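Local coordinates for protein L-fuculose phosphate aldolase (Streptococcus pneumoniae, PDB 4C24) that belongs to the class II aldolases of the AraD-like fold and carries a zinc ion held by histidines, at residues A[11-16]-A[42-47]; A[21-26]-A[171-176]. One frame throughout, in Å; residues are numbered along the deposited sequence. Where two conformers were deposited one is given.

How the interactions relate
Helix 7-22 serves both contacts, and together they illustrate how a single N-terminal helix can be fastened to a fold at two points along its length. In interaction 1 its first half packs on the end of strand 42-45; in interaction 2 the turn that ends it meets helix 169-192. The centres lie about 14 Å apart, yet the contacts touch: Tyr16 CD1 is 3.7 Å from Phe173 CB. The zinc ion whose site includes His98, His100 and His160 lies nearby, about 10 Å from the side chain of Thr46 in interaction 1 and about 12 Å from that of Val176 in interaction 2.

Interaction 1 of 2, residues A[11-16]-A[42-47]; sequences QELIKY and LMAITP
Leu13 reaches out from its helix toward the end of the strand and lays one methyl, CD1, against Ala44. That methyl sits 3.9 Å from Ala44 CB and 3.7 Å from Ala44 O, so a single branch touches both the short side chain and the peptide that follows it. The peptide continues the same surface, with Ile45 N at 4.2 Å from Leu13 CD1. The first torsion of Leu13 (-70°) sets CG opposite the carbonyl carbon and next to the backbone N, from where CD1 extends to the strand. A separate, looser contact joins Leu13 CB to the methyl CG2 of Thr46, 4.4 Å away. This is a helix resting on one side of the mixed sheet that forms the centre of the AraD-like fold. Ala44 points its CB toward the helix, whereas Ile45 turns away, to Trp80 and His83 on helix 80-89, placing strand 42-45 between two helices. CD1 meets the strand backbone beside the small Ala44 methyl. The two halves of Thr46 have separate tasks: CG2 belongs to the apolar contact, while OG1 is hydrogen-bonded to Leu33 N on the adjoining strand. A sulfate ion, probably from the crystallisation liquor, lies about 5 Å from the threonine side chain; such ions often mark pockets. Leu33 and Leu169 also pack against Leu13, carrying the apolar layer toward strand 32-37 and helix 169-192.

Interaction 2 of 2, residues A[21-26]-A[171-176]; sequences VETDLT and NAFNIV
The chain leaves helix 7-22 through a Schellman motif, with Asp24 at positive phi (61°), and the turn brings Thr23 and Leu25 to face segment 171-176 of helix 169-192, the closest CA atoms being those of Leu25 and Val176, 8.3 Å apart. Phe173 reaches across to the turn. With CG anti to its backbone N (chi1 179°), the ring extends from the helix until its far end, CZ, meets Thr23 and Leu25. Thr23 comes at it from the opposite direction: OG1 lies at the ring edge, near the ring plane, 3.8 Å from Phe173 CZ, and Thr23 CG2 is 4.1 Å from the same carbon. The hydroxyl finds its polar partner elsewhere, in a hydrogen bond with Lys19 O in the last turn of helix 7-22, which ties the side chain to the helix end while it borders the ring. Leu25 adds its CD1 methyl, which approaches the ring obliquely, 4.0 Å from Phe173 CZ and equally near CE2. The same methyl also reaches Val176 CG1 at 4.1 Å, so that one leucine branch spans two residues a little under one helical turn apart. The contact is graded from outside to inside, Thr23 being exposed and Val176 buried. Lys19 and Leu20 of helix 7-22 also touch the phenylalanine, and Leu20 packs on Leu25. Beneath, Phe173 and Val176 rest on Ile97 of strand 95-99, and Val176 also on Ala164 of strand 161-166, seating helix 169-192 on the central sheet.

Interaction 1 of 2, residues A[11-16]-A[42-47]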
loop_
_atom_site.group_PDB
_atom_site.type_symbol
_atom_site.label_atom_id
_atom_site.label_comp_id
_atom_site.label_asym_id
_atom_site.label_seq_id
_atom_site.Cartn_x
_atom_site.Cartn_y
_atom_site.Cartn_z
ATOM N N GLN A 11 -14.195 24.974 9.067
ATOM C CA GLN A 11 -14.199 24.313 7.776
ATOM C C GLN A 11 -12.845 23.702 7.486
ATOM O O GLN A 11 -12.770 22.614 6.890
ATOM C CB GLN A 11 -14.525 25.301 6.668
ATOM C CG GLN A 11 -15.937 25.838 6.703
ATOM C CD GLN A 11 -16.093 27.024 5.771
ATOM O OE1 GLN A 11 -15.348 27.998 5.864
ATOM N NE2 GLN A 11 -17.041 26.931 4.851
ATOM N N GLU A 12 -11.789 24.418 7.887
ATOM C CA GLU A 12 -10.427 23.957 7.664
ATOM C C GLU A 12 -10.129 22.700 8.468
ATOM O O GLU A 12 -9.518 21.770 7.938
ATOM C CB GLU A 12 -9.386 25.048 7.892
ATOM C CG GLU A 12 -8.011 24.691 7.336
ATOM C CD GLU A 12 -6.971 25.783 7.513
ATOM O OE1 GLU A 12 -6.853 26.342 8.629
ATOM O OE2 GLU A 12 -6.258 26.075 6.532
ATOM N N LEU A 13 -10.588 22.632 9.712
ATOM C CA LEU A 13 -10.451 21.386 10.489
ATOM C C LEU A 13 -11.086 20.207 9.780
ATOM O O LEU A 13 -10.524 19.136 9.704
ATOM C CB LEU A 13 -11.061 21.531 11.872
ATOM C CG LEU A 13 -10.291 22.436 12.801
ATOM C CD1 LEU A 13 -11.135 22.761 14.000
ATOM C CD2 LEU A 13 -9.007 21.770 13.275
ATOM N N ILE A 14 -12.271 20.424 9.222
ATOM C CA ILE A 14 -12.982 19.394 8.482
ATOM C C ILE A 14 -12.202 18.963 7.247
ATOM O O ILE A 14 -12.060 17.767 6.983
ATOM C CB ILE A 14 -14.377 19.902 8.081
ATOM C CG1 ILE A 14 -15.137 20.292 9.336
ATOM C CG2 ILE A 14 -15.142 18.850 7.286
ATOM C CD1 ILE A 14 -15.198 19.176 10.332
ATOM N N LYS A 15 -11.687 19.943 6.503
ATOM C CA LYS A 15 -10.900 19.691 5.305
ATOM C C LYS A 15 -9.704 18.786 5.621
ATOM O O LYS A 15 -9.519 17.759 4.963
ATOM C CB LYS A 15 -10.412 21.010 4.716
ATOM C CG LYS A 15 -9.547 20.885 3.473
ATOM C CD LYS A 15 -8.936 22.236 3.131
ATOM C CE LYS A 15 -7.692 22.119 2.259
ATOM N NZ LYS A 15 -8.015 21.755 0.853
ATOM N N TYR A 16 -8.922 19.153 6.638
ATOM C CA TYR A 16 -7.717 18.374 6.971
ATOM C C TYR A 16 -7.991 17.020 7.587
ATOM O O TYR A 16 -7.210 16.102 7.381
ATOM C CB TYR A 16 -6.713 19.207 7.761
ATOM C CG TYR A 16 -5.994 20.152 6.830
ATOM C CD1 TYR A 16 -4.918 19.712 6.059
ATOM C CD2 TYR A 16 -6.448 21.468 6.640
ATOM C CE1 TYR A 16 -4.261 20.554 5.180
ATOM C CE2 TYR A 16 -5.798 22.324 5.751
ATOM C CZ TYR A 16 -4.713 21.858 5.013
ATOM O OH TYR A 16 -4.058 22.687 4.130
ATOM N N LEU A 42 -8.762 30.953 21.989
ATOM C CA LEU A 42 -9.750 29.892 21.884
ATOM C C LEU A 42 -9.155 28.766 21.077
ATOM O O LEU A 42 -8.509 29.021 20.041
ATOM C CB LEU A 42 -11.005 30.385 21.155
ATOM C CG LEU A 42 -11.824 31.417 21.927
ATOM C CD1 LEU A 42 -12.969 31.888 21.033
ATOM C CD2 LEU A 42 -12.331 30.824 23.227
ATOM N N MET A 43 -9.391 27.528 21.532
ATOM C CA MET A 43 -9.089 26.361 20.726
ATOM C C MET A 43 -10.349 25.813 20.048
ATOM O O MET A 43 -11.356 25.614 20.707
ATOM C CB MET A 43 -8.422 25.275 21.606
ATOM C CG MET A 43 -8.098 24.017 20.829
ATOM S SD MET A 43 -7.300 22.740 21.837
ATOM C CE MET A 43 -8.662 22.145 22.815
ATOM N N ALA A 44 -10.265 25.538 18.745
ATOM C CA ALA A 44 -11.301 24.794 18.069
ATOM C C ALA A 44 -10.773 23.388 17.817
ATOM O O ALA A 44 -9.663 23.229 17.317
ATOM C CB ALA A 44 -11.666 25.474 16.756
ATOM N N ILE A 45 -11.570 22.389 18.147
ATOM C CA ILE A 45 -11.100 21.006 18.067
ATOM C C ILE A 45 -12.181 20.092 17.502
ATOM O O ILE A 45 -13.370 20.360 17.638
ATOM C CB ILE A 45 -10.593 20.549 19.458
ATOM C CG1 ILE A 45 -9.864 19.214 19.320
ATOM C CG2 ILE A 45 -11.726 20.482 20.475
ATOM C CD1 ILE A 45 -8.966 18.870 20.502
ATOM N N THR A 46 -11.778 19.022 16.842
ATOM C CA THR A 46 -12.732 18.019 16.367
ATOM C C THR A 46 -13.446 17.309 17.502
ATOM O O THR A 46 -12.922 17.241 18.618
ATOM C CB THR A 46 -12.032 17.031 15.421
ATOM O OG1 THR A 46 -10.861 16.504 16.089
ATOM C CG2 THR A 46 -11.593 17.756 14.162
ATOM N N PRO A 47 -14.656 16.782 17.251
ATOM C CA PRO A 47 -15.440 16.143 18.298
ATOM C C PRO A 47 -15.027 14.693 18.502
ATOM O O PRO A 47 -14.388 14.112 17.612
ATOM C CB PRO A 47 -16.857 16.192 17.716
ATOM C CG PRO A 47 -16.599 15.995 16.260
ATOM C CD PRO A 47 -15.415 16.866 15.983
#

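Interaction 2 of 2, residues A[21-26]-A[171-176]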
loop_
_atom_site.group_PDB
_atom_site.type_symbol
_atom_site.label_atom_id
_atom_site.label_comp_id
_atom_site.label_asym_id
_atom_site.label_seq_id
_atom_site.Cartn_x
_atom_site.Cartn_y
_atom_site.Cartn_z
ATOM N N VAL A 21 -7.628 10.972 5.882
ATOM C CA VAL A 21 -8.177 9.697 5.392
ATOM C C VAL A 21 -7.917 9.542 3.892
ATOM O O VAL A 21 -7.572 8.469 3.421
ATOM C CB VAL A 21 -9.695 9.567 5.674
ATOM C CG1 VAL A 21 -10.212 8.183 5.283
ATOM C CG2 VAL A 21 -10.014 9.878 7.128
ATOM N N GLU A 22 -8.096 10.622 3.134
ATOM C CA GLU A 22 -7.966 10.559 1.674
ATOM C C GLU A 22 -6.561 10.100 1.273
ATOM O O GLU A 22 -6.395 9.311 0.335
ATOM C CB GLU A 22 -8.276 11.930 1.062
ATOM C CG GLU A 22 -9.740 12.362 1.211
ATOM C CD GLU A 22 -10.016 13.843 0.909
ATOM O OE1 GLU A 22 -9.077 14.658 0.778
ATOM O OE2 GLU A 22 -11.208 14.209 0.816
ATOM N N THR A 23 -5.558 10.567 2.010
ATOM C CA THR A 23 -4.162 10.219 1.711
ATOM C C THR A 23 -3.721 8.950 2.438
ATOM O O THR A 23 -2.563 8.553 2.343
ATOM C CB THR A 23 -3.179 11.351 2.064
ATOM O OG1 THR A 23 -3.222 11.587 3.471
ATOM C CG2 THR A 23 -3.508 12.642 1.313
ATOM N N ASP A 24 -4.654 8.315 3.126
ATOM C CA ASP A 24 -4.406 7.065 3.848
ATOM C C ASP A 24 -3.347 7.168 4.945
ATOM O O ASP A 24 -2.700 6.173 5.304
ATOM C CB ASP A 24 -4.061 5.909 2.901
ATOM C CG ASP A 24 -4.379 4.551 3.507
ATOM O OD1 ASP A 24 -5.350 4.443 4.297
ATOM O OD2 ASP A 24 -3.650 3.584 3.190
ATOM N N LEU A 25 -3.180 8.355 5.501
ATOM C CA LEU A 25 -2.352 8.470 6.710
ATOM C C LEU A 25 -3.019 7.774 7.893
ATOM O O LEU A 25 -2.351 7.130 8.704
ATOM C CB LEU A 25 -2.058 9.929 7.046
ATOM C CG LEU A 25 -0.877 10.521 6.292
ATOM C CD1 LEU A 25 -0.902 12.042 6.429
ATOM C CD2 LEU A 25 0.452 9.932 6.799
ATOM N N THR A 26 -4.339 7.902 8.004
ATOM C CA THR A 26 -5.077 7.222 9.069
ATOM C C THR A 26 -6.496 6.939 8.603
ATOM O O THR A 26 -6.942 7.516 7.619
ATOM C CB THR A 26 -5.045 8.034 10.390
ATOM O OG1 THR A 26 -5.796 7.353 11.404
ATOM C CG2 THR A 26 -5.621 9.416 10.195
ATOM N N ASN A 171 0.730 23.180 7.428
ATOM C CA ASN A 171 2.074 22.826 7.888
ATOM C C ASN A 171 2.030 21.671 8.881
ATOM O O ASN A 171 2.872 20.769 8.802
ATOM C CB ASN A 171 2.819 24.023 8.491
ATOM C CG ASN A 171 3.066 25.142 7.494
ATOM O OD1 ASN A 171 2.740 25.037 6.315
ATOM N ND2 ASN A 171 3.651 26.225 7.974
ATOM N N ALA A 172 1.057 21.667 9.794
ATOM C CA ALA A 172 0.901 20.519 10.715
ATOM C C ALA A 172 0.675 19.223 9.930
ATOM O O ALA A 172 1.264 18.181 10.235
ATOM C CB ALA A 172 -0.218 20.747 11.714
ATOM N N PHE A 173 -0.178 19.271 8.906
ATOM C CA PHE A 173 -0.439 18.113 8.074
ATOM C C PHE A 173 0.849 17.664 7.380
ATOM O O PHE A 173 1.149 16.454 7.328
ATOM C CB PHE A 173 -1.556 18.441 7.040
ATOM C CG PHE A 173 -1.871 17.310 6.109
ATOM C CD1 PHE A 173 -1.143 17.158 4.930
ATOM C CD2 PHE A 173 -2.837 16.359 6.424
ATOM C CE1 PHE A 173 -1.385 16.091 4.079
ATOM C CE2 PHE A 173 -3.084 15.284 5.575
ATOM C CZ PHE A 173 -2.361 15.160 4.399
ATOM N N ASN A 174 1.637 18.615 6.884
ATOM C CA ASN A 174 2.876 18.309 6.179
ATOM C C ASN A 174 3.851 17.624 7.109
ATOM O O ASN A 174 4.553 16.712 6.704
ATOM C CB ASN A 174 3.539 19.562 5.620
ATOM C CG ASN A 174 4.812 19.242 4.858
ATOM O OD1 ASN A 174 4.772 18.638 3.785
ATOM N ND2 ASN A 174 5.949 19.616 5.428
ATOM N N ILE A 175 3.881 18.086 8.355
ATOM C CA ILE A 175 4.750 17.430 9.369
ATOM C C ILE A 175 4.310 15.990 9.620
ATOM O O ILE A 175 5.150 15.084 9.666
ATOM C CB ILE A 175 4.822 18.228 10.683
ATOM C CG1 ILE A 175 5.497 19.581 10.398
ATOM C CG2 ILE A 175 5.578 17.428 11.769
ATOM C CD1 ILE A 175 5.459 20.571 11.535
ATOM N N VAL A 176 3.016 15.740 9.762
ATOM C CA VAL A 176 2.542 14.382 9.980
ATOM C C VAL A 176 2.966 13.514 8.794
ATOM O O VAL A 176 3.513 12.420 8.937
ATOM C CB VAL A 176 1.007 14.280 10.199
ATOM C CG1 VAL A 176 0.563 12.816 10.199
ATOM C CG2 VAL A 176 0.595 14.945 11.507
#